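Local coordinates for protein uronate dehydrogenase (Agrobacterium tumefaciens, PDB 3RFX) that catalyses the NAD-dependent oxidation of uronic acids such as galacturonate and glucuronate, as an oxidoreductase with a Rossmann fold, at residues A[24-29]-A[187-192]; A[145-150]-A[198-203]. The protein carries 1 engineered substitution. All coordinates share one frame; numbering follows the deposited sequence.

Contact 1. Residues A[24-29]-A[187-192]; sequences APMAEI and SLIEAV
Met26 meets Glu190, whose carboxylate is the one flat group among the touching side chains. Neither a face nor an edge of that carboxylate carries the contact. Met26 instead touches the aliphatic stem below it, with SD 3.9 Å from Glu190 CG. Ile189 supplies the second surface. Its CG2 branch is 3.9 Å from Met26 SD. The two partners lie in directions nearly at right angles as seen from the sulfur, so SD settles into the angle between neighbouring side chains of one helix. Beyond it the methyl group approaches the helix backbone, with Met26 CE 4.1 Å from Glu190 CA. The methionine runs out nearly extended to SD and then bends at its last torsion (chi3 68°), which lays CE along the helix surface. Met26 and Ile189 cross at about a right angle. Ile189 holds CG2 anti to its backbone N, and this branch is the one that meets the sulfur. The interaction is apolar and small, with 124 Å² buried in all. Met26 and Ile189 are buried, whereas Glu190 is partly exposed. The bound NAD is about 11 Å from the side chain of Ile189. In the fold, residues 24-26 form a short 3-10 turn in the loop between helix 14-22 and strand 30-34. Residues 187-192 belong to helix 182-194. Another flank of that helix packs on strand 158-163, through Leu188 on Val161 and Val192 on Ala159. The contact therefore joins the first beta-alpha-beta unit of the Rossmann fold to a helix from late in the chain.

Contact 2. Residues A[145-150]-A[198-203]; sequences NLARMY and LGCPVV
Cys200 sets its SG anti to the backbone N (chi1 -167°), which carries the sulfur to the backbone of Ala147 and Arg148. Arg148 leaves its helix fully extended at chi1 and then bends at chi2 (69°), bringing CD to 4.4 Å from Cys200 CB. The sulfur is 3.8 Å from Arg148 CA and also 3.8 Å from Ala147 O. It packs on the Ala147 methyl as well, with SG to CB at 4.1 Å. Direct contact is thus by packing, and the polar link runs through one water. Arg148 NH1 donates to this water at 3.0 Å, in the plane of the guanidinium and at its edge. The water in turn donates to Cys200 O at 2.7 Å. The charge of Arg148 has its main partner in Asp152, which forms a salt bridge with NH2. Arg131 of the second subunit also comes close to NH2, and the carboxylate of Asp152 may balance part of the positive charge there. Cys200 is buried and lies just before the edge strand 202-205. Ala147 is on helix 135-154. Both side chains also touch Leu160 of strand 158-163, so the helix and the incoming chain meet over that strand. On the outer side, helix 135-154 faces the second subunit, where Leu146 packs on Leu135 and Met149 on Gly134 of that subunit.

From the N terminus, the chain passes 24-29 first, then 145-150, 187-192 and 198-203. Contact 1 closes a loop of 157 intervening residues, and contact 2 closes one of 47. The second loop opens inside the first but ends beyond it, so the two cross. Helix 182-194 leads on to strand 202-205, and there the contacts touch: Leu188 packs on Val203, and Val192 on Leu198. Their centres are about 20 Å apart. Contact 1 links this helix to the loop after helix 14-22, whereas contact 2 links the approach to the last strand of the parallel sheet to helix 135-154.

Contact 1. Residues A[24-29]-A[187-192]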
loop_
_atom_site.group_PDB
_atom_site.type_symbol
_atom_site.label_atom_id
_atom_site.label_comp_id
_atom_site.label_asym_id
_atom_site.label_seq_id
_atom_site.Cartn_x
_atom_site.Cartn_y
_atom_site.Cartn_z
ATOM N N ALA A 24 11.131 40.453 -4.067
ATOM C CA ALA A 24 11.823 41.604 -3.492
ATOM C C ALA A 24 11.542 41.806 -1.996
ATOM O O ALA A 24 12.466 42.047 -1.223
ATOM C CB ALA A 24 11.502 42.876 -4.283
ATOM N N PRO A 25 10.270 41.702 -1.580
ATOM C CA PRO A 25 9.922 41.893 -0.165
ATOM C C PRO A 25 10.499 40.839 0.789
ATOM O O PRO A 25 10.405 41.018 2.001
ATOM C CB PRO A 25 8.392 41.793 -0.167
ATOM C CG PRO A 25 7.989 42.112 -1.566
ATOM C CD PRO A 25 9.071 41.542 -2.420
ATOM N N MET A 26 11.079 39.766 0.262
ATOM C CA MET A 26 11.566 38.685 1.114
ATOM C C MET A 26 12.949 38.926 1.709
ATOM O O MET A 26 13.343 38.243 2.650
ATOM C CB MET A 26 11.593 37.365 0.348
ATOM C CG MET A 26 10.222 36.792 0.040
ATOM S SD MET A 26 10.418 35.086 -0.505
ATOM C CE MET A 26 10.970 34.307 1.020
ATOM N N ALA A 27 13.692 39.875 1.152
ATOM C CA ALA A 27 15.060 40.101 1.598
ATOM C C ALA A 27 15.457 41.567 1.493
ATOM O O ALA A 27 14.938 42.301 0.655
ATOM C CB ALA A 27 16.020 39.240 0.806
ATOM N N GLU A 28 16.379 41.990 2.350
ATOM C CA GLU A 28 16.884 43.354 2.292
ATOM C C GLU A 28 17.573 43.587 0.955
ATOM O O GLU A 28 17.419 44.644 0.339
ATOM C CB GLU A 28 17.839 43.623 3.462
ATOM C CG GLU A 28 17.143 43.577 4.815
ATOM C CD GLU A 28 18.084 43.824 5.987
ATOM O OE1 GLU A 28 19.316 43.693 5.815
ATOM O OE2 GLU A 28 17.582 44.144 7.087
ATOM N N ILE A 29 18.320 42.584 0.506
ATOM C CA ILE A 29 19.013 42.642 -0.770
ATOM C C ILE A 29 18.671 41.446 -1.651
ATOM O O ILE A 29 18.731 40.299 -1.211
ATOM C CB ILE A 29 20.529 42.655 -0.572
ATOM C CG1 ILE A 29 20.945 43.894 0.227
ATOM C CG2 ILE A 29 21.247 42.597 -1.921
ATOM C CD1 ILE A 29 22.322 43.768 0.849
ATOM N N SER A 187 3.889 32.103 -2.999
ATOM C CA SER A 187 3.518 31.675 -1.654
ATOM C C SER A 187 4.239 30.386 -1.258
ATOM O O SER A 187 4.567 30.193 -0.085
ATOM C CB SER A 187 2.001 31.529 -1.507
ATOM O OG SER A 187 1.526 30.470 -2.315
ATOM N N LEU A 188 4.507 29.509 -2.222
ATOM C CA LEU A 188 5.261 28.291 -1.913
ATOM C C LEU A 188 6.677 28.652 -1.469
ATOM O O LEU A 188 7.199 28.115 -0.484
ATOM C CB LEU A 188 5.316 27.346 -3.124
ATOM C CG LEU A 188 6.273 26.159 -2.954
ATOM C CD1 LEU A 188 5.820 25.260 -1.798
ATOM C CD2 LEU A 188 6.423 25.364 -4.249
ATOM N N ILE A 189 7.305 29.563 -2.206
ATOM C CA ILE A 189 8.657 30.005 -1.867
ATOM C C ILE A 189 8.697 30.620 -0.463
ATOM O O ILE A 189 9.609 30.339 0.313
ATOM C CB ILE A 189 9.224 30.974 -2.930
ATOM C CG1 ILE A 189 9.532 30.206 -4.222
ATOM C CG2 ILE A 189 10.482 31.677 -2.415
ATOM C CD1 ILE A 189 9.789 31.094 -5.417
ATOM N N GLU A 190 7.694 31.425 -0.126
ATOM C CA GLU A 190 7.611 32.004 1.218
ATOM C C GLU A 190 7.473 30.922 2.298
ATOM O O GLU A 190 8.111 30.990 3.355
ATOM C CB GLU A 190 6.469 33.023 1.296
ATOM C CG GLU A 190 6.707 34.208 0.351
ATOM C CD GLU A 190 5.493 35.098 0.167
ATOM O OE1 GLU A 190 4.358 34.647 0.448
ATOM O OE2 GLU A 190 5.676 36.251 -0.282
ATOM N N ALA A 191 6.660 29.912 2.013
ATOM C CA ALA A 191 6.453 28.807 2.939
ATOM C C ALA A 191 7.722 27.985 3.114
ATOM O O ALA A 191 8.027 27.533 4.219
ATOM C CB ALA A 191 5.292 27.915 2.465
ATOM N N VAL A 192 8.472 27.799 2.033
ATOM C CA VAL A 192 9.697 27.006 2.103
ATOM C C VAL A 192 10.749 27.694 2.983
ATOM O O VAL A 192 11.408 27.045 3.808
ATOM C CB VAL A 192 10.282 26.727 0.700
ATOM C CG1 VAL A 192 11.732 26.223 0.810
ATOM C CG2 VAL A 192 9.407 25.728 -0.047
#

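Contact 2. Residues A[145-150]-A[198-203]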
loop_
_atom_site.group_PDB
_atom_site.type_symbol
_atom_site.label_atom_id
_atom_site.label_comp_id
_atom_site.label_asym_id
_atom_site.label_seq_id
_atom_site.Cartn_x
_atom_site.Cartn_y
_atom_site.Cartn_z
ATOM N N ASN A 145 18.440 13.984 -7.331
ATOM C CA ASN A 145 19.244 12.941 -6.697
ATOM C C ASN A 145 20.458 13.533 -5.994
ATOM O O ASN A 145 20.835 13.097 -4.893
ATOM C CB ASN A 145 19.699 11.902 -7.720
ATOM C CG ASN A 145 18.528 11.099 -8.296
ATOM O OD1 ASN A 145 17.520 10.886 -7.620
ATOM N ND2 ASN A 145 18.661 10.659 -9.542
ATOM N N LEU A 146 21.066 14.522 -6.638
ATOM C CA LEU A 146 22.202 15.230 -6.041
ATOM C C LEU A 146 21.769 15.980 -4.784
ATOM O O LEU A 146 22.438 15.902 -3.746
ATOM C CB LEU A 146 22.828 16.208 -7.042
ATOM C CG LEU A 146 24.168 16.818 -6.585
ATOM C CD1 LEU A 146 25.278 15.840 -6.839
ATOM C CD2 LEU A 146 24.441 18.134 -7.300
ATOM N N ALA A 147 20.652 16.699 -4.861
ATOM C CA ALA A 147 20.152 17.420 -3.689
ATOM C C ALA A 147 19.870 16.462 -2.531
ATOM O O ALA A 147 20.150 16.776 -1.365
ATOM C CB ALA A 147 18.892 18.228 -4.024
ATOM N N ARG A 148 19.300 15.300 -2.842
ATOM C CA ARG A 148 18.998 14.327 -1.789
ATOM C C ARG A 148 20.282 13.858 -1.111
ATOM O O ARG A 148 20.335 13.734 0.109
ATOM C CB ARG A 148 18.223 13.122 -2.344
ATOM C CG ARG A 148 17.880 12.058 -1.279
ATOM C CD ARG A 148 16.830 12.563 -0.281
ATOM N NE ARG A 148 17.014 11.980 1.048
ATOM C CZ ARG A 148 16.090 11.968 2.005
ATOM N NH1 ARG A 148 14.882 12.479 1.785
ATOM N NH2 ARG A 148 16.373 11.431 3.188
ATOM N N MET A 149 21.317 13.603 -1.911
ATOM C CA MET A 149 22.602 13.155 -1.371
ATOM C C MET A 149 23.226 14.217 -0.450
ATOM O O MET A 149 23.697 13.890 0.650
ATOM C CB MET A 149 23.559 12.748 -2.504
ATOM C CG MET A 149 24.886 12.134 -2.035
ATOM S SD MET A 149 26.119 13.425 -1.704
ATOM C CE MET A 149 26.568 13.889 -3.384
ATOM N N TYR A 150 23.219 15.481 -0.876
ATOM C CA TYR A 150 23.730 16.549 -0.013
ATOM C C TYR A 150 22.886 16.715 1.245
ATOM O O TYR A 150 23.400 17.099 2.301
ATOM C CB TYR A 150 23.855 17.890 -0.746
ATOM C CG TYR A 150 25.114 18.009 -1.587
ATOM C CD1 TYR A 150 26.160 18.847 -1.201
ATOM C CD2 TYR A 150 25.258 17.274 -2.762
ATOM C CE1 TYR A 150 27.322 18.957 -1.973
ATOM C CE2 TYR A 150 26.406 17.374 -3.535
ATOM C CZ TYR A 150 27.436 18.220 -3.134
ATOM O OH TYR A 150 28.570 18.313 -3.914
ATOM N N LEU A 198 12.722 21.736 6.955
ATOM C CA LEU A 198 12.217 21.478 5.599
ATOM C C LEU A 198 12.519 20.060 5.147
ATOM O O LEU A 198 11.626 19.343 4.688
ATOM C CB LEU A 198 12.819 22.466 4.586
ATOM C CG LEU A 198 12.349 22.194 3.148
ATOM C CD1 LEU A 198 10.910 22.636 3.023
ATOM C CD2 LEU A 198 13.218 22.912 2.124
ATOM N N GLY A 199 13.781 19.662 5.266
ATOM C CA GLY A 199 14.236 18.389 4.731
ATOM C C GLY A 199 14.581 18.528 3.257
ATOM O O GLY A 199 15.095 19.568 2.835
ATOM N N CYS A 200 14.301 17.489 2.471
ATOM C CA CYS A 200 14.518 17.545 1.024
ATOM C C CYS A 200 13.275 17.024 0.286
ATOM O O CYS A 200 13.353 16.051 -0.456
ATOM C CB CYS A 200 15.741 16.706 0.638
ATOM S SG CYS A 200 16.370 16.952 -1.070
ATOM N N PRO A 201 12.124 17.670 0.500
ATOM C CA PRO A 201 10.869 17.120 -0.029
ATOM C C PRO A 201 10.652 17.362 -1.532
ATOM O O PRO A 201 11.064 18.393 -2.055
ATOM C CB PRO A 201 9.815 17.889 0.757
ATOM C CG PRO A 201 10.449 19.233 0.980
ATOM C CD PRO A 201 11.902 18.905 1.274
ATOM N N VAL A 202 10.010 16.405 -2.199
ATOM C CA VAL A 202 9.433 16.626 -3.520
ATOM C C VAL A 202 8.153 17.433 -3.352
ATOM O O VAL A 202 7.294 17.099 -2.535
ATOM C CB VAL A 202 9.097 15.286 -4.218
ATOM C CG1 VAL A 202 8.287 15.528 -5.496
ATOM C CG2 VAL A 202 10.373 14.494 -4.513
ATOM N N VAL A 203 8.030 18.506 -4.123
ATOM C CA VAL A 203 6.841 19.348 -4.099
ATOM C C VAL A 203 6.278 19.390 -5.510
ATOM O O VAL A 203 7.002 19.701 -6.453
ATOM C CB VAL A 203 7.194 20.788 -3.690
ATOM C CG1 VAL A 203 5.945 21.662 -3.672
ATOM C CG2 VAL A 203 7.922 20.810 -2.323
HETATM O O HOH W 1 13.529 13.357 -0.708
#